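Local coordinates for protein 2-oxoglutarate-dependent dioxygenase tropC (Talaromyces stipitatus, PDB 6XJJ) that acts as a non-haem iron, 2-oxoglutarate-dependent dioxygenase in the biosynthesis of fungal tropolones, at residues A[188-191]-A[192-196]; A[243-247]-A[248-252]; A[152-155]-A[156-159]; A[53-56]-A[57-60]. One frame throughout, in Å; residues are numbered along the deposited sequence.

Along the chain the order is interaction 4, interaction 3, interaction 1, interaction 2. Interactions 1 and 2 are the buried pair: their centres lie about 14 Å apart and they touch, because the helix 171-204 packs on the strand 249-253 of the eight-stranded mixed sheet. Ile192 CD1 comes within 3.7 Å of Ile251 CD1, and Val189 meets both Val249 and Ile251. The loop in front of that strand carries two iron ligands, so this helix backs the strand that leads out of the metal site. Interaction 4, at the start of the helix 56-72, and interaction 3, a surface turn before the helix 171-204, are peripheral, with centres about 42 Å apart.

Interaction 1 (A[188-191]-A[192-196]); sequences LVST and IVRIL
Leu188 and Ile192, one helical turn apart, meet through carbon: Leu188 CG lies 3.9 Å from Ile192 CD1, the two side chains crossing at a slant. Ile192 CG1 is turned away from its own carbonyl carbon (chi1 -66°), which lays it 3.3 Å from Leu188 O, the carbonyl that also accepts Ile192 N at 2.9 Å. Three residues further on, Thr191 and Ile195 run side by side and point the same way, with Thr191 CG2 4.0 Å from Ile195 CD1; Thr191 OG1 instead bonds back to Asp187 O. Arg194 behaves differently. Its chain is extended from CG to NE, and the chi4 of 97° then turns the guanidinium so that one face lies over Ser190 O, 3.2 Å above the plane and displaced toward the rim. Ser190 CB is 3.7 Å from Arg194 NH2, while Ser190 OG turns back to Leu186 O. The hydroxyls of Ser190 and Thr191 are thus both satisfied by the preceding turn. Four successive i to i+4 backbone bonds, from Ile192 N to Ile195 N, identify a regular alpha-helix, whose Val189, Ile192 and Leu196 side packs on the main sheet of this Fe(II)/2-oxoglutarate dioxygenase fold.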
loop_
_atom_site.group_PDB
_atom_site.type_symbol
_atom_site.label_atom_id
_atom_site.label_comp_id
_atom_site.label_asym_id
_atom_site.label_seq_id
_atom_site.Cartn_x
_atom_site.Cartn_y
_atom_site.Cartn_z
ATOM N N LEU A 188 8.034 5.712 -6.795
ATOM C CA LEU A 188 7.033 6.654 -6.311
ATOM C C LEU A 188 7.117 6.835 -4.800
ATOM O O LEU A 188 6.975 7.958 -4.300
ATOM C CB LEU A 188 5.640 6.184 -6.726
ATOM C CG LEU A 188 4.444 6.972 -6.184
ATOM C CD1 LEU A 188 4.515 8.427 -6.584
ATOM C CD2 LEU A 188 3.156 6.356 -6.697
ATOM N N VAL A 189 7.354 5.754 -4.050
ATOM C CA VAL A 189 7.341 5.886 -2.599
ATOM C C VAL A 189 8.575 6.644 -2.141
ATOM O O VAL A 189 8.554 7.310 -1.100
ATOM C CB VAL A 189 7.235 4.510 -1.912
ATOM C CG1 VAL A 189 8.554 3.770 -1.941
ATOM C CG2 VAL A 189 6.732 4.667 -0.499
ATOM N N SER A 190 9.669 6.563 -2.905
ATOM C CA SER A 190 10.852 7.355 -2.589
ATOM C C SER A 190 10.577 8.840 -2.789
ATOM O O SER A 190 11.041 9.678 -2.006
ATOM C CB SER A 190 12.025 6.911 -3.455
ATOM O OG SER A 190 12.356 5.557 -3.206
ATOM N N THR A 191 9.825 9.178 -3.838
ATOM C CA THR A 191 9.376 10.553 -4.028
ATOM C C THR A 191 8.505 11.003 -2.858
ATOM O O THR A 191 8.712 12.080 -2.285
ATOM C CB THR A 191 8.603 10.666 -5.346
ATOM O OG1 THR A 191 9.438 10.253 -6.432
ATOM C CG2 THR A 191 8.128 12.096 -5.582
ATOM N N ILE A 192 7.520 10.178 -2.490
ATOM C CA ILE A 192 6.623 10.511 -1.388
ATOM C C ILE A 192 7.411 10.755 -0.110
ATOM O O ILE A 192 7.140 11.708 0.629
ATOM C CB ILE A 192 5.577 9.392 -1.211
ATOM C CG1 ILE A 192 4.656 9.348 -2.435
ATOM C CG2 ILE A 192 4.740 9.612 0.050
ATOM C CD1 ILE A 192 3.792 8.111 -2.537
ATOM N N VAL A 193 8.397 9.905 0.173
ATOM C CA VAL A 193 9.185 10.060 1.393
ATOM C C VAL A 193 9.885 11.411 1.427
ATOM O O VAL A 193 9.902 12.086 2.463
ATOM C CB VAL A 193 10.183 8.900 1.529
ATOM C CG1 VAL A 193 11.204 9.202 2.609
ATOM C CG2 VAL A 193 9.429 7.619 1.873
ATOM N N ARG A 194 10.483 11.826 0.307
ATOM C CA ARG A 194 11.236 13.075 0.315
ATOM C C ARG A 194 10.319 14.278 0.461
ATOM O O ARG A 194 10.728 15.301 1.025
ATOM C CB ARG A 194 12.063 13.202 -0.962
ATOM C CG ARG A 194 13.044 12.071 -1.164
ATOM C CD ARG A 194 13.935 12.285 -2.371
ATOM N NE ARG A 194 14.641 11.053 -2.706
ATOM C CZ ARG A 194 14.246 10.180 -3.634
ATOM N NH1 ARG A 194 13.183 10.427 -4.393
ATOM N NH2 ARG A 194 14.950 9.075 -3.837
ATOM N N ILE A 195 9.094 14.188 -0.059
ATOM C CA ILE A 195 8.113 15.249 0.148
ATOM C C ILE A 195 7.723 15.323 1.622
ATOM O O ILE A 195 7.641 16.411 2.206
ATOM C CB ILE A 195 6.888 15.027 -0.759
ATOM C CG1 ILE A 195 7.285 15.157 -2.232
ATOM C CG2 ILE A 195 5.790 16.026 -0.427
ATOM C CD1 ILE A 195 6.199 14.717 -3.213
ATOM N N LEU A 196 7.482 14.164 2.245
ATOM C CA LEU A 196 7.210 14.121 3.680
ATOM C C LEU A 196 8.372 14.704 4.476
ATOM O O LEU A 196 8.171 15.520 5.385
ATOM C CB LEU A 196 6.925 12.678 4.108
ATOM C CG LEU A 196 5.628 12.067 3.563
ATOM C CD1 LEU A 196 5.556 10.567 3.805
ATOM C CD2 LEU A 196 4.415 12.743 4.183
#

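Interaction 2 (A[243-247]-A[248-252]); sequences HTDFG and CVSIL. With FE (Fe (III) ion), chain B.
Asp245 and Ser250 make the side-chain contact of this stretch, and iron joins it to His243. The imidazole of His243 binds the iron through NE2 at 2.2 Å. Its CG sits between the backbone N and the carbonyl carbon (chi1 69°), and ND1 is held by Gly241 O, a second-shell bond that should help fix the rotation of the ring and leaves NE2 directed at the metal. Thr244 turns its hydroxyl to Asp287. Asp245 divides its carboxylate: OD1 takes the iron at 2.4 Å and lies in the plane of the His243 ring, at its edge, whereas OD2 stays 3.4 Å from the metal. That second oxygen accepts Ser250 OG at 3.0 Å, the hydroxyl arriving 40° out of the carboxylate plane, and it also receives Asn284 ND2. Two donors on OD2 restrain the carboxylate's rotation. His302 completes the protein ligands, giving the facial triad of two histidines and one carboxylate, with the HxD motif of this enzyme family. The carbonyl of Phe246 is bonded to Thr288 OG1, and Gly247 leads into Cys248.

At the entry to strand 249-253 two residues, Cys248 and Val249, stand opposite the single Leu318 of the neighbouring strand, which makes a classic beta bulge. This strand lies between strands 281-285 and 311-318, with Ser250 touching Asn284 on the former and Phe317 on the latter, while Val249 and Ile251 pack against the helix 171-204.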
loop_
_atom_site.group_PDB
_atom_site.type_symbol
_atom_site.label_atom_id
_atom_site.label_comp_id
_atom_site.label_asym_id
_atom_site.label_seq_id
_atom_site.Cartn_x
_atom_site.Cartn_y
_atom_site.Cartn_z
ATOM N N HIS A 243 -8.459 -1.569 10.716
ATOM C CA HIS A 243 -7.064 -1.712 11.097
ATOM C C HIS A 243 -6.349 -0.395 10.837
ATOM O O HIS A 243 -6.893 0.526 10.218
ATOM C CB HIS A 243 -6.374 -2.833 10.316
ATOM C CG HIS A 243 -6.186 -2.524 8.865
ATOM N ND1 HIS A 243 -7.217 -2.556 7.952
ATOM C CD2 HIS A 243 -5.082 -2.165 8.173
ATOM C CE1 HIS A 243 -6.754 -2.240 6.757
ATOM N NE2 HIS A 243 -5.462 -1.991 6.865
ATOM N N THR A 244 -5.124 -0.314 11.339
ATOM C CA THR A 244 -4.130 0.617 10.835
ATOM C C THR A 244 -3.026 -0.184 10.163
ATOM O O THR A 244 -2.814 -1.366 10.458
ATOM C CB THR A 244 -3.520 1.480 11.945
ATOM O OG1 THR A 244 -2.820 0.645 12.873
ATOM C CG2 THR A 244 -4.589 2.247 12.669
ATOM N N ASP A 245 -2.322 0.474 9.253
ATOM C CA ASP A 245 -1.123 -0.100 8.671
ATOM C C ASP A 245 0.036 0.134 9.630
ATOM O O ASP A 245 0.122 1.188 10.266
ATOM C CB ASP A 245 -0.827 0.530 7.314
ATOM C CG ASP A 245 -1.907 0.233 6.280
ATOM O OD1 ASP A 245 -2.740 -0.670 6.505
ATOM O OD2 ASP A 245 -1.923 0.909 5.231
ATOM N N PHE A 246 0.919 -0.859 9.755
ATOM C CA PHE A 246 1.982 -0.740 10.748
ATOM C C PHE A 246 3.185 0.038 10.217
ATOM O O PHE A 246 3.907 0.661 11.003
ATOM C CB PHE A 246 2.438 -2.125 11.216
ATOM C CG PHE A 246 3.329 -2.096 12.444
ATOM C CD1 PHE A 246 2.764 -2.050 13.709
ATOM C CD2 PHE A 246 4.717 -2.106 12.339
ATOM C CE1 PHE A 246 3.555 -2.022 14.846
ATOM C CE2 PHE A 246 5.516 -2.077 13.481
ATOM C CZ PHE A 246 4.929 -2.035 14.733
ATOM N N GLY A 247 3.411 0.026 8.901
ATOM C CA GLY A 247 4.631 0.567 8.326
ATOM C C GLY A 247 4.735 2.079 8.281
ATOM O O GLY A 247 4.299 2.784 9.197
ATOM N N CYS A 248 5.336 2.587 7.204
ATOM C CA CYS A 248 5.544 4.016 7.019
ATOM C C CYS A 248 4.586 4.606 5.992
ATOM O O CYS A 248 3.785 5.486 6.328
ATOM C CB CYS A 248 7.000 4.270 6.601
ATOM S SG CYS A 248 8.252 3.765 7.819
ATOM N N VAL A 249 4.646 4.142 4.744
ATOM C CA VAL A 249 3.828 4.668 3.658
ATOM C C VAL A 249 3.185 3.490 2.940
ATOM O O VAL A 249 3.815 2.442 2.768
ATOM C CB VAL A 249 4.664 5.524 2.679
ATOM C CG1 VAL A 249 3.796 6.039 1.522
ATOM C CG2 VAL A 249 5.337 6.680 3.424
ATOM N N SER A 250 1.917 3.648 2.555
ATOM C CA SER A 250 1.223 2.655 1.748
ATOM C C SER A 250 0.669 3.343 0.510
ATOM O O SER A 250 0.203 4.485 0.584
ATOM C CB SER A 250 0.090 1.969 2.521
ATOM O OG SER A 250 0.577 1.308 3.681
ATOM N N ILE A 251 0.722 2.645 -0.622
ATOM C CA ILE A 251 0.276 3.184 -1.903
ATOM C C ILE A 251 -0.668 2.163 -2.517
ATOM O O ILE A 251 -0.257 1.032 -2.810
ATOM C CB ILE A 251 1.440 3.464 -2.868
ATOM C CG1 ILE A 251 2.520 4.305 -2.192
ATOM C CG2 ILE A 251 0.896 4.204 -4.086
ATOM C CD1 ILE A 251 3.787 4.451 -3.006
ATOM N N LEU A 252 -1.915 2.562 -2.741
ATOM C CA LEU A 252 -2.968 1.651 -3.156
ATOM C C LEU A 252 -3.444 2.032 -4.549
ATOM O O LEU A 252 -3.589 3.218 -4.861
ATOM C CB LEU A 252 -4.151 1.705 -2.177
ATOM C CG LEU A 252 -5.383 0.822 -2.393
ATOM C CD1 LEU A 252 -5.082 -0.633 -2.048
ATOM C CD2 LEU A 252 -6.563 1.361 -1.589
HETATM FE FE FE B . -4.527 -1.277 4.956
#

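Interaction 3 (A[152-155]-A[156-159]); sequences HPDA and GKFS
Lys157 reaches back across the turn to Asp154, and its side chain can be followed atom by atom. CB lies 3.4 Å from Asp154 O, the carbonyl that also accepts the backbone N of Lys157. CG starts off beside the backbone N (chi1 -69°) and so stays close to the same oxygen. CD passes 3.8 Å from Asp154 CA, leaving the backbone for the side chain, and CE comes to the same distance from Asp154 OD1. The chain is extended beyond CG, so the whole length of the lysine is spent on this reach. At its tip NZ forms a salt bridge with Asp154 OD1 at 2.9 Å, approaching the oxygen from 36° out of the carboxylate plane.

Two overlapping beta turns underlie this geometry, at the surface in the loop between the strand 139-144 and the helix 171-204: type I from His152 to Ala155, then type II from Asp154 to Lys157, the latter closed by Lys157 N to Asp154 O at 3.2 Å. Gly156 takes the positive phi (102°) of the second turn, where a CB would collide with Ala155 O. At the first turn His152 ND1 accepts Asp154 N at 3.1 Å, the N-H lying near the ring plane, while Pro153 CD sits over a face of the imidazole, offset toward its rim. Ala155 rests on Leu115, and Gly156 makes a backbone bond with Lys117.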
loop_
_atom_site.group_PDB
_atom_site.type_symbol
_atom_site.label_atom_id
_atom_site.label_comp_id
_atom_site.label_asym_id
_atom_site.label_seq_id
_atom_site.Cartn_x
_atom_site.Cartn_y
_atom_site.Cartn_z
ATOM N N HIS A 152 20.907 -16.075 0.718
ATOM C CA HIS A 152 21.311 -14.789 1.260
ATOM C C HIS A 152 21.347 -14.859 2.788
ATOM O O HIS A 152 20.617 -15.648 3.398
ATOM C CB HIS A 152 20.333 -13.710 0.807
ATOM C CG HIS A 152 20.793 -12.309 1.068
ATOM N ND1 HIS A 152 20.661 -11.693 2.294
ATOM C CD2 HIS A 152 21.371 -11.397 0.250
ATOM C CE1 HIS A 152 21.147 -10.466 2.224
ATOM N NE2 HIS A 152 21.584 -10.261 0.995
ATOM N N PRO A 153 22.197 -14.055 3.435
ATOM C CA PRO A 153 22.208 -14.057 4.911
ATOM C C PRO A 153 20.849 -13.815 5.548
ATOM O O PRO A 153 20.463 -14.539 6.474
ATOM C CB PRO A 153 23.199 -12.934 5.239
ATOM C CG PRO A 153 24.124 -12.919 4.103
ATOM C CD PRO A 153 23.339 -13.303 2.885
ATOM N N ASP A 154 20.113 -12.811 5.083
ATOM C CA ASP A 154 18.845 -12.431 5.692
ATOM C C ASP A 154 17.673 -13.286 5.231
ATOM O O ASP A 154 16.554 -13.076 5.712
ATOM C CB ASP A 154 18.559 -10.962 5.392
ATOM C CG ASP A 154 19.535 -10.039 6.083
ATOM O OD1 ASP A 154 20.221 -10.508 7.019
ATOM O OD2 ASP A 154 19.624 -8.855 5.696
ATOM N N ALA A 155 17.889 -14.240 4.328
ATOM C CA ALA A 155 16.789 -15.066 3.852
ATOM C C ALA A 155 16.214 -15.892 4.996
ATOM O O ALA A 155 16.953 -16.529 5.757
ATOM C CB ALA A 155 17.258 -15.977 2.719
ATOM N N GLY A 156 14.886 -15.873 5.113
ATOM C CA GLY A 156 14.175 -16.544 6.174
ATOM C C GLY A 156 13.707 -15.632 7.291
ATOM O O GLY A 156 12.735 -15.966 7.978
ATOM N N LYS A 157 14.369 -14.492 7.486
ATOM C CA LYS A 157 13.969 -13.537 8.510
ATOM C C LYS A 157 12.613 -12.927 8.155
ATOM O O LYS A 157 12.036 -13.193 7.096
ATOM C CB LYS A 157 15.047 -12.467 8.667
ATOM C CG LYS A 157 16.329 -12.996 9.288
ATOM C CD LYS A 157 17.446 -11.968 9.234
ATOM C CE LYS A 157 18.706 -12.489 9.899
ATOM N NZ LYS A 157 19.871 -11.590 9.689
ATOM N N PHE A 158 12.089 -12.101 9.063
ATOM C CA PHE A 158 10.747 -11.552 8.892
ATOM C C PHE A 158 10.600 -10.815 7.564
ATOM O O PHE A 158 11.251 -9.789 7.331
ATOM C CB PHE A 158 10.383 -10.625 10.054
ATOM C CG PHE A 158 9.919 -11.349 11.302
ATOM C CD1 PHE A 158 8.675 -11.966 11.323
ATOM C CD2 PHE A 158 10.675 -11.347 12.469
ATOM C CE1 PHE A 158 8.221 -12.619 12.458
ATOM C CE2 PHE A 158 10.218 -11.992 13.614
ATOM C CZ PHE A 158 8.987 -12.629 13.602
ATOM N N SER A 159 9.740 -11.366 6.699
ATOM C CA SER A 159 9.336 -10.743 5.433
ATOM C C SER A 159 10.535 -10.278 4.607
ATOM O O SER A 159 10.478 -9.254 3.918
ATOM C CB SER A 159 8.362 -9.588 5.674
ATOM O OG SER A 159 7.111 -10.075 6.128
#

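Interaction 4 (A[53-56]-A[57-60]); sequences TASP and ESKN
Ser55 OG and Ser58 OG share the shortest sound polar bond here, 2.8 Å, and either hydroxyl could be its donor. Ser55 OG stands between its backbone N and carbonyl carbon (chi1 64°), which swings it toward the first turn of the helix; Ser58 OG comes back from three residues along to meet it. The backbone N of Ser58 is also near, 3.1 Å from Ser55 OG. Ser58 CB also approaches the methyl of Ala54, and both of these side chains touch Ala48 on the helix 47-50.

Ser55 occupies the N-cap position of the helix 56-72, with Pro56 as the first residue inside it, a place where the missing N-H of proline costs no helical bond. The regular pattern is established at once: Lys59 N bonds to Ser55 O at 3.1 Å and Asn60 N to Pro56 O at 2.9 Å.

Glu57 lies alongside the Pro56 ring, pointing the same way. A bend at chi2 (84°) folds its carboxylate back over the cap, so that OE1 comes to 3.2 Å from Ser55 CB. Lys59 also runs back toward the start of the chain: CG skirts Ser55 O, CE reaches 3.5 Å from Ala54 O, and the end of the side chain brings NZ to the carbonyls of Ser51 and Ala48, linking the first turn of this helix to the preceding helix 47-50 and the loop that follows it.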
loop_
_atom_site.group_PDB
_atom_site.type_symbol
_atom_site.label_atom_id
_atom_site.label_comp_id
_atom_site.label_asym_id
_atom_site.label_seq_id
_atom_site.Cartn_x
_atom_site.Cartn_y
_atom_site.Cartn_z
ATOM N N THR A 53 11.570 21.844 -14.028
ATOM C CA THR A 53 11.452 23.238 -14.438
ATOM C C THR A 53 10.400 24.015 -13.660
ATOM O O THR A 53 10.313 25.235 -13.829
ATOM C CB THR A 53 11.116 23.331 -15.937
ATOM O OG1 THR A 53 9.853 22.708 -16.196
ATOM C CG2 THR A 53 12.174 22.629 -16.757
ATOM N N ALA A 54 9.599 23.350 -12.830
ATOM C CA ALA A 54 8.579 24.036 -12.047
ATOM C C ALA A 54 9.208 25.013 -11.061
ATOM O O ALA A 54 10.313 24.798 -10.553
ATOM C CB ALA A 54 7.727 23.022 -11.285
ATOM N N SER A 55 8.470 26.083 -10.768
ATOM C CA SER A 55 8.949 27.089 -9.836
ATOM C C SER A 55 9.058 26.509 -8.425
ATOM O O SER A 55 8.336 25.571 -8.071
ATOM C CB SER A 55 8.014 28.295 -9.825
ATOM O OG SER A 55 6.725 27.957 -9.343
ATOM N N PRO A 56 9.959 27.048 -7.597
ATOM C CA PRO A 56 9.997 26.607 -6.192
ATOM C C PRO A 56 8.680 26.826 -5.472
ATOM O O PRO A 56 8.348 26.059 -4.559
ATOM C CB PRO A 56 11.123 27.458 -5.587
ATOM C CG PRO A 56 11.983 27.822 -6.749
ATOM C CD PRO A 56 11.030 28.017 -7.893
ATOM N N GLU A 57 7.912 27.846 -5.864
ATOM C CA GLU A 57 6.579 28.042 -5.298
ATOM C C GLU A 57 5.678 26.851 -5.604
ATOM O O GLU A 57 5.009 26.315 -4.712
ATOM C CB GLU A 57 5.958 29.334 -5.841
ATOM C CG GLU A 57 6.673 30.629 -5.445
ATOM C CD GLU A 57 7.858 30.954 -6.350
ATOM O OE1 GLU A 57 8.240 30.095 -7.176
ATOM O OE2 GLU A 57 8.387 32.084 -6.261
ATOM N N SER A 58 5.647 26.422 -6.869
ATOM C CA SER A 58 4.823 25.279 -7.250
ATOM C C SER A 58 5.202 24.046 -6.445
ATOM O O SER A 58 4.338 23.254 -6.051
ATOM C CB SER A 58 4.985 24.996 -8.747
ATOM O OG SER A 58 4.579 26.109 -9.521
ATOM N N LYS A 59 6.498 23.866 -6.203
ATOM C CA LYS A 59 6.979 22.694 -5.486
ATOM C C LYS A 59 6.603 22.759 -4.010
ATOM O O LYS A 59 6.179 21.751 -3.426
ATOM C CB LYS A 59 8.490 22.592 -5.664
ATOM C CG LYS A 59 8.910 22.258 -7.087
ATOM C CD LYS A 59 10.418 22.320 -7.251
ATOM C CE LYS A 59 10.845 21.878 -8.637
ATOM N NZ LYS A 59 10.558 20.436 -8.842
ATOM N N ASN A 60 6.746 23.935 -3.393
ATOM C CA ASN A 60 6.308 24.106 -2.013
ATOM C C ASN A 60 4.816 23.833 -1.876
ATOM O O ASN A 60 4.380 23.208 -0.903
ATOM C CB ASN A 60 6.622 25.517 -1.526
ATOM C CG ASN A 60 6.459 25.658 -0.025
ATOM O OD1 ASN A 60 6.814 24.754 0.734
ATOM N ND2 ASN A 60 5.847 26.758 0.405
#